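Local coordinates for protein DNA photolyase (Agrobacterium tumefaciens, PDB 4U63) that probably repairs cyclobutane pyrimidine dimers in ultraviolet-damaged DNA with light, using a flavin cofactor and a methenyltetrahydrofolate antenna, at residues 363-375 with 415-429. Residues are numbered along the deposited sequence; the frame is centred on the assembly and turned at random.
Sequences RVRMIVASFLIKH and PFFRIFNPILQGEKF. With FAD (flavin-adenine dinucleotide), chain C.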
ATOM      1  N   ARG A 363     -12.798   4.998   3.250  1.00 20.30           N
ATOM      2  CA  ARG A 363     -14.208   4.737   3.556  1.00 19.93           C
ATOM      3  C   ARG A 363     -14.864   3.924   2.445  1.00 19.10           C
ATOM      4  O   ARG A 363     -15.612   2.989   2.705  1.00 20.93           O
ATOM      5  CB  ARG A 363     -14.976   6.035   3.808  1.00 21.08           C
ATOM      6  CG  ARG A 363     -16.478   5.876   4.030  1.00 24.59           C
ATOM      7  CD  ARG A 363     -16.842   4.886   5.125  1.00 28.99           C
ATOM      8  NE  ARG A 363     -16.343   5.283   6.436  1.00 35.68           N
ATOM      9  CZ  ARG A 363     -16.624   4.647   7.573  1.00 46.47           C
ATOM     10  NH1 ARG A 363     -17.405   3.565   7.578  1.00 48.29           N
ATOM     11  NH2 ARG A 363     -16.118   5.092   8.721  1.00 54.06           N
ATOM     12  N   VAL A 364     -14.554   4.277   1.205  1.00 18.82           N
ATOM     13  CA  VAL A 364     -15.152   3.604   0.068  1.00 19.23           C
ATOM     14  C   VAL A 364     -14.535   2.200  -0.101  1.00 19.34           C
ATOM     15  O   VAL A 364     -15.238   1.267  -0.528  1.00 20.36           O
ATOM     16  CB  VAL A 364     -15.089   4.483  -1.207  1.00 20.77           C
ATOM     17  CG1 VAL A 364     -15.833   3.816  -2.334  1.00 21.90           C
ATOM     18  CG2 VAL A 364     -15.711   5.856  -0.930  1.00 22.81           C
ATOM     19  N   ARG A 365     -13.250   2.027   0.248  1.00 18.15           N
ATOM     20  CA  ARG A 365     -12.670   0.667   0.273  1.00 18.96           C
ATOM     21  C   ARG A 365     -13.472  -0.250   1.189  1.00 20.27           C
ATOM     22  O   ARG A 365     -13.766  -1.391   0.829  1.00 20.70           O
ATOM     23  CB  ARG A 365     -11.202   0.657   0.701  1.00 17.26           C
ATOM     24  CG  ARG A 365     -10.266   1.357  -0.247  1.00 17.74           C
ATOM     25  CD  ARG A 365      -8.807   1.027   0.005  1.00 18.60           C
ATOM     26  NE  ARG A 365      -7.946   2.080  -0.517  1.00 18.01           N
ATOM     27  CZ  ARG A 365      -6.628   2.008  -0.720  1.00 19.10           C
ATOM     28  NH1 ARG A 365      -5.931   0.896  -0.487  1.00 19.87           N
ATOM     29  NH2 ARG A 365      -5.999   3.081  -1.186  1.00 18.50           N
ATOM     30  N   MET A 366     -13.824   0.250   2.375  1.00 19.61           N
ATOM     31  CA  MET A 366     -14.619  -0.539   3.315  1.00 19.50           C
ATOM     32  C   MET A 366     -15.996  -0.870   2.718  1.00 19.02           C
ATOM     33  O   MET A 366     -16.475  -1.997   2.820  1.00 20.60           O
ATOM     34  CB  MET A 366     -14.793   0.200   4.644  1.00 20.54           C
ATOM     35  CG  MET A 366     -13.504   0.446   5.406  1.00 23.79           C
ATOM     36  SD  MET A 366     -13.775   1.474   6.867  1.00 35.54           S
ATOM     37  CE  MET A 366     -14.682   0.321   7.890  1.00 40.66           C
ATOM     38  N   ILE A 367     -16.619   0.118   2.082  1.00 19.97           N
ATOM     39  CA  ILE A 367     -17.943  -0.067   1.474  1.00 20.43           C
ATOM     40  C   ILE A 367     -17.905  -1.080   0.329  1.00 20.20           C
ATOM     41  O   ILE A 367     -18.769  -1.960   0.270  1.00 20.60           O
ATOM     42  CB  ILE A 367     -18.549   1.272   0.992  1.00 22.21           C
ATOM     43  CG1 ILE A 367     -18.845   2.181   2.201  1.00 23.68           C
ATOM     44  CG2 ILE A 367     -19.837   1.036   0.206  1.00 23.71           C
ATOM     45  CD1 ILE A 367     -19.078   3.633   1.841  1.00 22.33           C
ATOM     46  N   VAL A 368     -16.921  -0.968  -0.572  1.00 17.92           N
ATOM     47  CA  VAL A 368     -16.873  -1.882  -1.724  1.00 19.43           C
ATOM     48  C   VAL A 368     -16.502  -3.305  -1.304  1.00 18.82           C
ATOM     49  O   VAL A 368     -16.992  -4.277  -1.882  1.00 20.20           O
ATOM     50  CB  VAL A 368     -15.951  -1.396  -2.875  1.00 19.33           C
ATOM     51  CG1 VAL A 368     -16.345  -0.001  -3.336  1.00 19.64           C
ATOM     52  CG2 VAL A 368     -14.476  -1.474  -2.516  1.00 19.35           C
ATOM     53  N   ALA A 369     -15.643  -3.411  -0.298  1.00 19.63           N
ATOM     54  CA  ALA A 369     -15.229  -4.711   0.232  1.00 20.53           C
ATOM     55  C   ALA A 369     -16.425  -5.406   0.871  1.00 19.75           C
ATOM     56  O   ALA A 369     -16.687  -6.570   0.606  1.00 19.50           O
ATOM     57  CB  ALA A 369     -14.088  -4.542   1.229  1.00 21.22           C
ATOM     58  N   SER A 370     -17.160  -4.680   1.702  1.00 19.90           N
ATOM     59  CA  SER A 370     -18.360  -5.219   2.311  1.00 22.16           C
ATOM     60  C   SER A 370     -19.404  -5.606   1.256  1.00 21.94           C
ATOM     61  O   SER A 370     -20.060  -6.647   1.372  1.00 20.93           O
ATOM     62  CB  SER A 370     -18.950  -4.226   3.317  1.00 24.59           C
ATOM     63  OG  SER A 370     -20.040  -4.818   3.998  1.00 25.81           O
ATOM     64  N   PHE A 371     -19.558  -4.788   0.217  1.00 21.53           N
ATOM     65  CA  PHE A 371     -20.504  -5.126  -0.834  1.00 22.53           C
ATOM     66  C   PHE A 371     -20.167  -6.472  -1.499  1.00 20.55           C
ATOM     67  O   PHE A 371     -21.059  -7.296  -1.738  1.00 20.94           O
ATOM     68  CB  PHE A 371     -20.574  -4.039  -1.887  1.00 21.21           C
ATOM     69  CG  PHE A 371     -21.719  -4.215  -2.835  1.00 23.03           C
ATOM     70  CD1 PHE A 371     -22.982  -3.753  -2.501  1.00 21.62           C
ATOM     71  CD2 PHE A 371     -21.549  -4.867  -4.052  1.00 23.82           C
ATOM     72  CE1 PHE A 371     -24.051  -3.919  -3.353  1.00 23.52           C
ATOM     73  CE2 PHE A 371     -22.620  -5.035  -4.920  1.00 23.34           C
ATOM     74  CZ  PHE A 371     -23.874  -4.560  -4.571  1.00 23.04           C
ATOM     75  N   LEU A 372     -18.887  -6.693  -1.783  1.00 19.60           N
ATOM     76  CA  LEU A 372     -18.451  -7.947  -2.396  1.00 20.04           C
ATOM     77  C   LEU A 372     -18.716  -9.162  -1.505  1.00 20.04           C
ATOM     78  O   LEU A 372     -19.295 -10.153  -1.944  1.00 20.18           O
ATOM     79  CB  LEU A 372     -16.954  -7.877  -2.718  1.00 19.95           C
ATOM     80  CG  LEU A 372     -16.366  -9.087  -3.436  1.00 20.96           C
ATOM     81  CD1 LEU A 372     -16.994  -9.231  -4.818  1.00 23.19           C
ATOM     82  CD2 LEU A 372     -14.859  -8.975  -3.535  1.00 20.54           C
ATOM     83  N   ILE A 373     -18.301  -9.052  -0.247  1.00 19.81           N
ATOM     84  CA  ILE A 373     -18.339 -10.168   0.713  1.00 20.63           C
ATOM     85  C   ILE A 373     -19.762 -10.481   1.165  1.00 21.60           C
ATOM     86  O   ILE A 373     -20.154 -11.655   1.259  1.00 23.69           O
ATOM     87  CB  ILE A 373     -17.466  -9.827   1.952  1.00 21.52           C
ATOM     88  CG1 ILE A 373     -15.995  -9.702   1.532  1.00 23.80           C
ATOM     89  CG2 ILE A 373     -17.617 -10.871   3.063  1.00 22.97           C
ATOM     90  CD1 ILE A 373     -15.143  -8.924   2.504  1.00 24.54           C
ATOM     91  N   LYS A 374     -20.535  -9.440   1.455  1.00 21.99           N
ATOM     92  CA  LYS A 374     -21.862  -9.620   2.052  1.00 23.73           C
ATOM     93  C   LYS A 374     -22.988  -9.538   1.046  1.00 24.16           C
ATOM     94  O   LYS A 374     -23.791 -10.445   0.968  1.00 26.49           O
ATOM     95  CB  LYS A 374     -22.045  -8.639   3.194  1.00 24.85           C
ATOM     96  CG  LYS A 374     -20.960  -8.861   4.234  1.00 30.65           C
ATOM     97  CD  LYS A 374     -21.139  -8.027   5.456  1.00 31.31           C
ATOM     98  CE  LYS A 374     -20.061  -8.357   6.468  1.00 28.76           C
ATOM     99  NZ  LYS A 374     -20.245  -7.548   7.684  1.00 28.42           N
ATOM    100  N   HIS A 375     -23.048  -8.471   0.266  1.00 23.41           N
ATOM    101  CA  HIS A 375     -24.112  -8.358  -0.742  1.00 24.72           C
ATOM    102  C   HIS A 375     -23.985  -9.351  -1.882  1.00 23.64           C
ATOM    103  O   HIS A 375     -24.999  -9.885  -2.323  1.00 26.92           O
ATOM    104  CB  HIS A 375     -24.211  -6.937  -1.283  1.00 23.86           C
ATOM    105  CG  HIS A 375     -24.874  -6.002  -0.337  1.00 23.94           C
ATOM    106  ND1 HIS A 375     -24.239  -5.513   0.781  1.00 26.59           N
ATOM    107  CD2 HIS A 375     -26.121  -5.482  -0.323  1.00 22.68           C
ATOM    108  CE1 HIS A 375     -25.060  -4.723   1.439  1.00 27.50           C
ATOM    109  NE2 HIS A 375     -26.207  -4.688   0.793  1.00 28.10           N
ATOM    110  N   PRO A 415     -18.540  -7.468  13.310  1.00 31.34           N
ATOM    111  CA  PRO A 415     -19.186  -8.785  13.215  1.00 28.92           C
ATOM    112  C   PRO A 415     -19.827  -8.987  11.847  1.00 27.14           C
ATOM    113  O   PRO A 415     -20.292  -8.023  11.240  1.00 27.19           O
ATOM    114  CB  PRO A 415     -20.248  -8.742  14.318  1.00 30.38           C
ATOM    115  CG  PRO A 415     -19.772  -7.707  15.271  1.00 36.81           C
ATOM    116  CD  PRO A 415     -19.069  -6.681  14.440  1.00 36.82           C
ATOM    117  N   PHE A 416     -19.841 -10.223  11.361  1.00 27.28           N
ATOM    118  CA  PHE A 416     -20.370 -10.505  10.021  1.00 24.23           C
ATOM    119  C   PHE A 416     -21.820 -10.040   9.858  1.00 26.28           C
ATOM    120  O   PHE A 416     -22.195  -9.512   8.804  1.00 30.53           O
ATOM    121  CB  PHE A 416     -20.299 -11.997   9.700  1.00 26.34           C
ATOM    122  CG  PHE A 416     -20.555 -12.295   8.253  1.00 26.79           C
ATOM    123  CD1 PHE A 416     -19.514 -12.285   7.343  1.00 30.35           C
ATOM    124  CD2 PHE A 416     -21.843 -12.559   7.800  1.00 29.00           C
ATOM    125  CE1 PHE A 416     -19.744 -12.545   6.003  1.00 29.31           C
ATOM    126  CE2 PHE A 416     -22.081 -12.825   6.461  1.00 28.74           C
ATOM    127  CZ  PHE A 416     -21.027 -12.816   5.563  1.00 28.42           C
ATOM    128  N   PHE A 417     -22.615 -10.232  10.904  1.00 27.91           N
ATOM    129  CA  PHE A 417     -24.038  -9.872  10.896  1.00 28.69           C
ATOM    130  C   PHE A 417     -24.335  -8.372  10.803  1.00 28.66           C
ATOM    131  O   PHE A 417     -25.472  -7.998  10.533  1.00 32.98           O
ATOM    132  CB  PHE A 417     -24.779 -10.490  12.102  1.00 29.96           C
ATOM    133  CG  PHE A 417     -24.255 -10.064  13.453  1.00 30.59           C
ATOM    134  CD1 PHE A 417     -24.530  -8.796  13.964  1.00 29.86           C
ATOM    135  CD2 PHE A 417     -23.513 -10.948  14.235  1.00 30.59           C
ATOM    136  CE1 PHE A 417     -24.056  -8.410  15.208  1.00 32.28           C
ATOM    137  CE2 PHE A 417     -23.037 -10.568  15.484  1.00 31.21           C
ATOM    138  CZ  PHE A 417     -23.309  -9.297  15.972  1.00 30.97           C
ATOM    139  N   ARG A 418     -23.337  -7.521  11.040  1.00 26.60           N
ATOM    140  CA  ARG A 418     -23.484  -6.081  10.789  1.00 30.67           C
ATOM    141  C   ARG A 418     -23.355  -5.808   9.296  1.00 32.73           C
ATOM    142  O   ARG A 418     -22.246  -5.828   8.759  1.00 36.65           O
ATOM    143  CB  ARG A 418     -22.426  -5.270  11.520  1.00 39.65           C
ATOM    144  CG  ARG A 418     -22.748  -4.956  12.957  1.00 48.08           C
ATOM    145  CD  ARG A 418     -21.805  -3.888  13.466  1.00 55.28           C
ATOM    146  NE  ARG A 418     -22.060  -3.619  14.869  1.00 53.97           N
ATOM    147  CZ  ARG A 418     -23.036  -2.837  15.332  1.00 52.57           C
ATOM    148  NH1 ARG A 418     -23.878  -2.210  14.504  1.00 50.61           N
ATOM    149  NH2 ARG A 418     -23.171  -2.678  16.645  1.00 54.74           N
ATOM    150  N   ILE A 419     -24.485  -5.553   8.643  1.00 35.72           N
ATOM    151  CA  ILE A 419     -24.536  -5.320   7.196  1.00 34.67           C
ATOM    152  C   ILE A 419     -25.291  -4.034   6.922  1.00 34.16           C
ATOM    153  O   ILE A 419     -26.515  -3.996   7.036  1.00 43.43           O
ATOM    154  CB  ILE A 419     -25.277  -6.450   6.468  1.00 33.06           C
ATOM    155  CG1 ILE A 419     -24.662  -7.806   6.789  1.00 30.56           C
ATOM    156  CG2 ILE A 419     -25.284  -6.195   4.958  1.00 31.69           C
ATOM    157  CD1 ILE A 419     -25.513  -8.963   6.343  1.00 31.94           C
ATOM    158  N   PHE A 420     -24.582  -2.981   6.565  1.00 38.47           N
ATOM    159  CA  PHE A 420     -25.245  -1.728   6.215  1.00 41.86           C
ATOM    160  C   PHE A 420     -25.512  -1.636   4.745  1.00 45.91           C
ATOM    161  O   PHE A 420     -24.787  -2.204   3.920  1.00 46.19           O
ATOM    162  CB  PHE A 420     -24.422  -0.518   6.616  0.50 24.83           C
ATOM    163  CG  PHE A 420     -24.082  -0.491   8.055  0.50 23.55           C
ATOM    164  CD1 PHE A 420     -25.032  -0.150   8.997  0.50 23.65           C
ATOM    165  CD2 PHE A 420     -22.811  -0.814   8.470  0.50 22.93           C
ATOM    166  CE1 PHE A 420     -24.716  -0.126  10.336  0.50 23.32           C
ATOM    167  CE2 PHE A 420     -22.486  -0.796   9.804  0.50 23.55           C
ATOM    168  CZ  PHE A 420     -23.441  -0.452  10.738  0.50 23.53           C
ATOM    169  N   ASN A 421     -26.567  -0.886   4.446  1.00 48.27           N
ATOM    170  CA  ASN A 421     -26.950  -0.571   3.100  1.00 47.39           C
ATOM    171  C   ASN A 421     -25.931   0.418   2.529  1.00 43.34           C
ATOM    172  O   ASN A 421     -25.686   1.460   3.132  1.00 44.07           O
ATOM    173  CB  ASN A 421     -28.350   0.044   3.098  1.00 52.94           C
ATOM    174  CG  ASN A 421     -28.989   0.043   1.730  1.00 49.01           C
ATOM    175  OD1 ASN A 421     -28.307   0.069   0.713  1.00 50.83           O
ATOM    176  ND2 ASN A 421     -30.319   0.008   1.701  1.00 56.47           N
ATOM    177  N   PRO A 422     -25.324   0.088   1.374  1.00 32.22           N
ATOM    178  CA  PRO A 422     -24.434   1.034   0.688  1.00 29.93           C
ATOM    179  C   PRO A 422     -25.092   2.389   0.431  1.00 27.32           C
ATOM    180  O   PRO A 422     -24.419   3.411   0.434  1.00 28.06           O
ATOM    181  CB  PRO A 422     -24.145   0.352  -0.648  1.00 34.58           C
ATOM    182  CG  PRO A 422     -24.446  -1.084  -0.454  1.00 35.69           C
ATOM    183  CD  PRO A 422     -25.383  -1.223   0.697  1.00 32.33           C
ATOM    184  N   ILE A 423     -26.402   2.376   0.213  1.00 30.56           N
ATOM    185  CA  ILE A 423     -27.166   3.592  -0.057  1.00 34.13           C
ATOM    186  C   ILE A 423     -27.062   4.539   1.132  1.00 34.24           C
ATOM    187  O   ILE A 423     -26.768   5.718   0.964  1.00 32.94           O
ATOM    188  CB  ILE A 423     -28.650   3.273  -0.335  1.00 42.46           C
ATOM    189  CG1 ILE A 423     -28.789   2.362  -1.556  1.00 47.45           C
ATOM    190  CG2 ILE A 423     -29.472   4.541  -0.570  1.00 44.36           C
ATOM    191  CD1 ILE A 423     -29.985   1.441  -1.468  1.00 55.08           C
ATOM    192  N   LEU A 424     -27.301   4.003   2.325  1.00 34.27           N
ATOM    193  CA  LEU A 424     -27.235   4.776   3.568  1.00 41.17           C
ATOM    194  C   LEU A 424     -25.809   5.254   3.860  1.00 34.17           C
ATOM    195  O   LEU A 424     -25.601   6.395   4.272  1.00 33.67           O
ATOM    196  CB  LEU A 424     -27.754   3.939   4.745  1.00 51.01           C
ATOM    197  CG  LEU A 424     -29.219   3.493   4.688  1.00 56.31           C
ATOM    198  CD1 LEU A 424     -29.510   2.490   5.795  1.00 66.10           C
ATOM    199  CD2 LEU A 424     -30.155   4.686   4.778  1.00 56.00           C
ATOM    200  N   GLN A 425     -24.833   4.374   3.652  1.00 31.02           N
ATOM    201  CA  GLN A 425     -23.423   4.755   3.784  1.00 30.63           C
ATOM    202  C   GLN A 425     -23.076   5.906   2.826  1.00 29.70           C
ATOM    203  O   GLN A 425     -22.440   6.881   3.223  1.00 30.69           O
ATOM    204  CB  GLN A 425     -22.516   3.548   3.548  1.00 33.28           C
ATOM    205  CG  GLN A 425     -22.482   2.580   4.721  1.00 37.33           C
ATOM    206  CD  GLN A 425     -21.500   3.011   5.800  1.00 42.26           C
ATOM    207  OE1 GLN A 425     -20.310   3.229   5.522  1.00 51.22           O
ATOM    208  NE2 GLN A 425     -21.978   3.131   7.027  1.00 46.38           N
ATOM    209  N   GLY A 426     -23.517   5.783   1.574  1.00 28.20           N
ATOM    210  CA  GLY A 426     -23.363   6.843   0.573  1.00 29.72           C
ATOM    211  C   GLY A 426     -23.969   8.171   0.998  1.00 28.39           C
ATOM    212  O   GLY A 426     -23.321   9.203   0.906  1.00 30.57           O
ATOM    213  N   GLU A 427     -25.213   8.140   1.473  1.00 28.91           N
ATOM    214  CA  GLU A 427     -25.896   9.350   1.934  1.00 33.94           C
ATOM    215  C   GLU A 427     -25.259   9.943   3.200  1.00 33.85           C
ATOM    216  O   GLU A 427     -25.287  11.157   3.390  1.00 37.64           O
ATOM    217  CB  GLU A 427     -27.395   9.070   2.139  1.00 39.13           C
ATOM    218  CG  GLU A 427     -28.118   8.867   0.810  1.00 43.84           C
ATOM    219  CD  GLU A 427     -29.551   8.364   0.924  1.00 50.83           C
ATOM    220  OE1 GLU A 427     -30.013   8.007   2.024  1.00 51.90           O
ATOM    221  OE2 GLU A 427     -30.230   8.324  -0.117  1.00 53.00           O
ATOM    222  N   LYS A 428     -24.681   9.091   4.047  1.00 29.45           N
ATOM    223  CA  LYS A 428     -24.026   9.548   5.278  1.00 30.54           C
ATOM    224  C   LYS A 428     -22.689  10.248   4.998  1.00 30.31           C
ATOM    225  O   LYS A 428     -22.429  11.337   5.522  1.00 35.31           O
ATOM    226  CB  LYS A 428     -23.791   8.363   6.218  1.00 32.04           C
ATOM    227  CG  LYS A 428     -23.172   8.714   7.564  1.00 36.45           C
ATOM    228  CD  LYS A 428     -23.029   7.475   8.436  1.00 39.76           C
ATOM    229  CE  LYS A 428     -22.484   7.822   9.811  1.00 45.93           C
ATOM    230  NZ  LYS A 428     -22.289   6.605  10.645  1.00 51.42           N
ATOM    231  N   PHE A 429     -21.852   9.607   4.181  1.00 30.15           N
ATOM    232  CA  PHE A 429     -20.486  10.079   3.921  1.00 28.54           C
ATOM    233  C   PHE A 429     -20.322  10.882   2.615  1.00 26.01           C
ATOM    234  O   PHE A 429     -19.259  11.450   2.390  1.00 25.99           O
ATOM    235  CB  PHE A 429     -19.509   8.890   3.965  1.00 30.27           C
ATOM    236  CG  PHE A 429     -19.406   8.242   5.329  1.00 31.96           C
ATOM    237  CD1 PHE A 429     -18.826   8.926   6.391  1.00 34.66           C
ATOM    238  CD2 PHE A 429     -19.896   6.956   5.554  1.00 32.39           C
ATOM    239  CE1 PHE A 429     -18.730   8.341   7.650  1.00 34.27           C
ATOM    240  CE2 PHE A 429     -19.801   6.366   6.812  1.00 34.06           C
ATOM    241  CZ  PHE A 429     -19.217   7.058   7.859  1.00 34.12           C
TER
HETATM  242  PA  FAD C1002      -4.126   8.753   5.156  1.00 19.09           P
HETATM  243  O1A FAD C1002      -5.497   8.909   5.729  1.00 19.28           O
HETATM  244  O2A FAD C1002      -3.366   9.977   4.765  1.00 19.91           O
HETATM  245  O5B FAD C1002      -3.304   7.843   6.192  1.00 19.06           O
HETATM  246  C5B FAD C1002      -1.878   7.907   6.299  1.00 15.28           C
HETATM  247  C4B FAD C1002      -1.237   6.536   6.145  1.00 18.45           C
HETATM  248  O4B FAD C1002      -1.691   5.635   7.153  1.00 20.08           O
HETATM  249  C3B FAD C1002      -1.561   5.861   4.832  1.00 19.02           C
HETATM  250  O3B FAD C1002      -0.758   6.365   3.752  1.00 19.79           O
HETATM  251  C2B FAD C1002      -1.310   4.406   5.163  1.00 18.36           C
HETATM  252  O2B FAD C1002       0.078   4.078   5.081  1.00 18.39           O
HETATM  253  C1B FAD C1002      -1.754   4.310   6.601  1.00 18.33           C
HETATM  254  N9A FAD C1002      -3.144   3.829   6.773  1.00 17.95           N
HETATM  255  C8A FAD C1002      -4.244   4.598   6.848  1.00 20.51           C
HETATM  256  N7A FAD C1002      -5.351   3.850   7.039  1.00 18.66           N
HETATM  257  C5A FAD C1002      -4.957   2.561   7.110  1.00 17.03           C
HETATM  258  C6A FAD C1002      -5.634   1.274   7.292  1.00 16.38           C
HETATM  259  N6A FAD C1002      -6.972   1.228   7.449  1.00 19.76           N
HETATM  260  N1A FAD C1002      -4.862   0.163   7.288  1.00 16.79           N
HETATM  261  C2A FAD C1002      -3.520   0.219   7.119  1.00 17.64           C
HETATM  262  N3A FAD C1002      -2.845   1.374   6.950  1.00 17.88           N
HETATM  263  C4A FAD C1002      -3.505   2.550   6.934  1.00 17.28           C
HETATM  264  N1  FAD C1002      -3.576   0.542   2.617  1.00 17.23           N
HETATM  265  C2  FAD C1002      -2.393   0.331   1.999  1.00 18.83           C
HETATM  266  O2  FAD C1002      -1.444   1.087   2.307  1.00 20.28           O
HETATM  267  N3  FAD C1002      -2.226  -0.659   1.086  1.00 17.94           N
HETATM  268  C4  FAD C1002      -3.235  -1.498   0.739  1.00 18.04           C
HETATM  269  O4  FAD C1002      -3.070  -2.424  -0.097  1.00 18.41           O
HETATM  270  C4X FAD C1002      -4.558  -1.316   1.368  1.00 17.11           C
HETATM  271  N5  FAD C1002      -5.643  -2.089   1.067  1.00 18.77           N
HETATM  272  C5X FAD C1002      -6.838  -1.896   1.697  1.00 16.61           C
HETATM  273  C6  FAD C1002      -7.935  -2.700   1.415  1.00 17.20           C
HETATM  274  C7  FAD C1002      -9.168  -2.501   2.044  1.00 18.10           C
HETATM  275  C7M FAD C1002     -10.350  -3.387   1.722  1.00 20.02           C
HETATM  276  C8  FAD C1002      -9.321  -1.409   3.029  1.00 17.07           C
HETATM  277  C8M FAD C1002     -10.629  -1.150   3.746  1.00 18.76           C
HETATM  278  C9  FAD C1002      -8.245  -0.610   3.311  1.00 16.18           C
HETATM  279  C9A FAD C1002      -7.002  -0.795   2.698  1.00 17.05           C
HETATM  280  N10 FAD C1002      -5.888   0.047   2.993  1.00 18.41           N
HETATM  281  C10 FAD C1002      -4.666  -0.205   2.348  1.00 17.95           C
HETATM  282  C1' FAD C1002      -5.951   1.103   4.011  1.00 18.36           C
HETATM  283  C2' FAD C1002      -6.329   2.514   3.618  1.00 17.31           C
HETATM  284  O2' FAD C1002      -7.578   2.492   2.917  1.00 19.40           O
HETATM  285  C3' FAD C1002      -5.246   3.194   2.803  1.00 17.33           C
HETATM  286  O3' FAD C1002      -3.996   3.151   3.485  1.00 20.03           O
HETATM  287  C4' FAD C1002      -5.651   4.646   2.556  1.00 17.55           C
HETATM  288  O4' FAD C1002      -6.780   4.674   1.686  1.00 19.81           O
HETATM  289  C5' FAD C1002      -4.491   5.394   1.930  1.00 17.08           C
HETATM  290  O5' FAD C1002      -4.818   6.767   1.668  1.00 18.77           O
HETATM  291  P   FAD C1002      -3.929   7.915   2.355  1.00 17.87           P
HETATM  292  O1P FAD C1002      -4.418   9.231   1.860  1.00 18.47           O
HETATM  293  O2P FAD C1002      -2.467   7.641   2.142  1.00 18.83           O
HETATM  294  O3P FAD C1002      -4.284   7.724   3.910  1.00 17.89           O
HETATM  295  O   HOH W   1     -18.336   0.922   5.788  1.00 62.23           O
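Lys374 meets Phe416 and Arg363 meets Phe429 at the two ends of a contact between helix 363-375 and 415-429 in the all-helical FAD-binding domain of a class III photolyase; in 415-429 a beta turn and a loop lead into helix 422-429. The two helices run antiparallel, at 174°, with their axes 10.9 Å apart at closest approach.

Lys374 suits its buried place because its long chain is apolar up to the terminal ammonium. CB starts toward the partner segment, and CG, anti to the carbonyl carbon (chi1 -59°), comes beside Phe416 CZ. From there the chain stays extended: Lys374 CD packs on Ile419 CG1 at 3.8 Å, CE lies over the Phe416 ring in a CH-pi contact, and NZ ends among backbone carbonyls. Lys374 NZ donates to Phe416 O and, at 2.8 Å, to Arg418 O, standing above both carbonyl planes. The two bonds hold the ammonium against the type I turn of Pro415 to Arg418. Tyr491 and Phe325 also meet the Phe416 ring.

Pro422 suits the first turn of its helix, where its lack of an amide hydrogen costs no helical bond. Pro422 CG meets the edge of the Phe371 ring, 3.7 Å from CD1, while CD touches His375, whose NE2 is hydrogen-bonded to His480. Asn421, the N-cap, accepts from Ile423 N. Ile367 adds branched apolar bulk against Pro422 and Gln425 CB.

Bends at chi2 and chi3 lay Arg363 along the Phe429 ring: CD rests over the face, and the flat cation, well matched to an aromatic face, stacks with planes 14° apart; Met366 SD lies over its opposite face. The same helix carries Arg365, Met366 and Ala369 to the flavin, where Arg365 NH1 comes within 3.2 Å of FAD C4X. Between Arg363 and Gln425, a water donates to Gln425 OE1 at 3.0 Å and accepts weakly from Arg363 NH1.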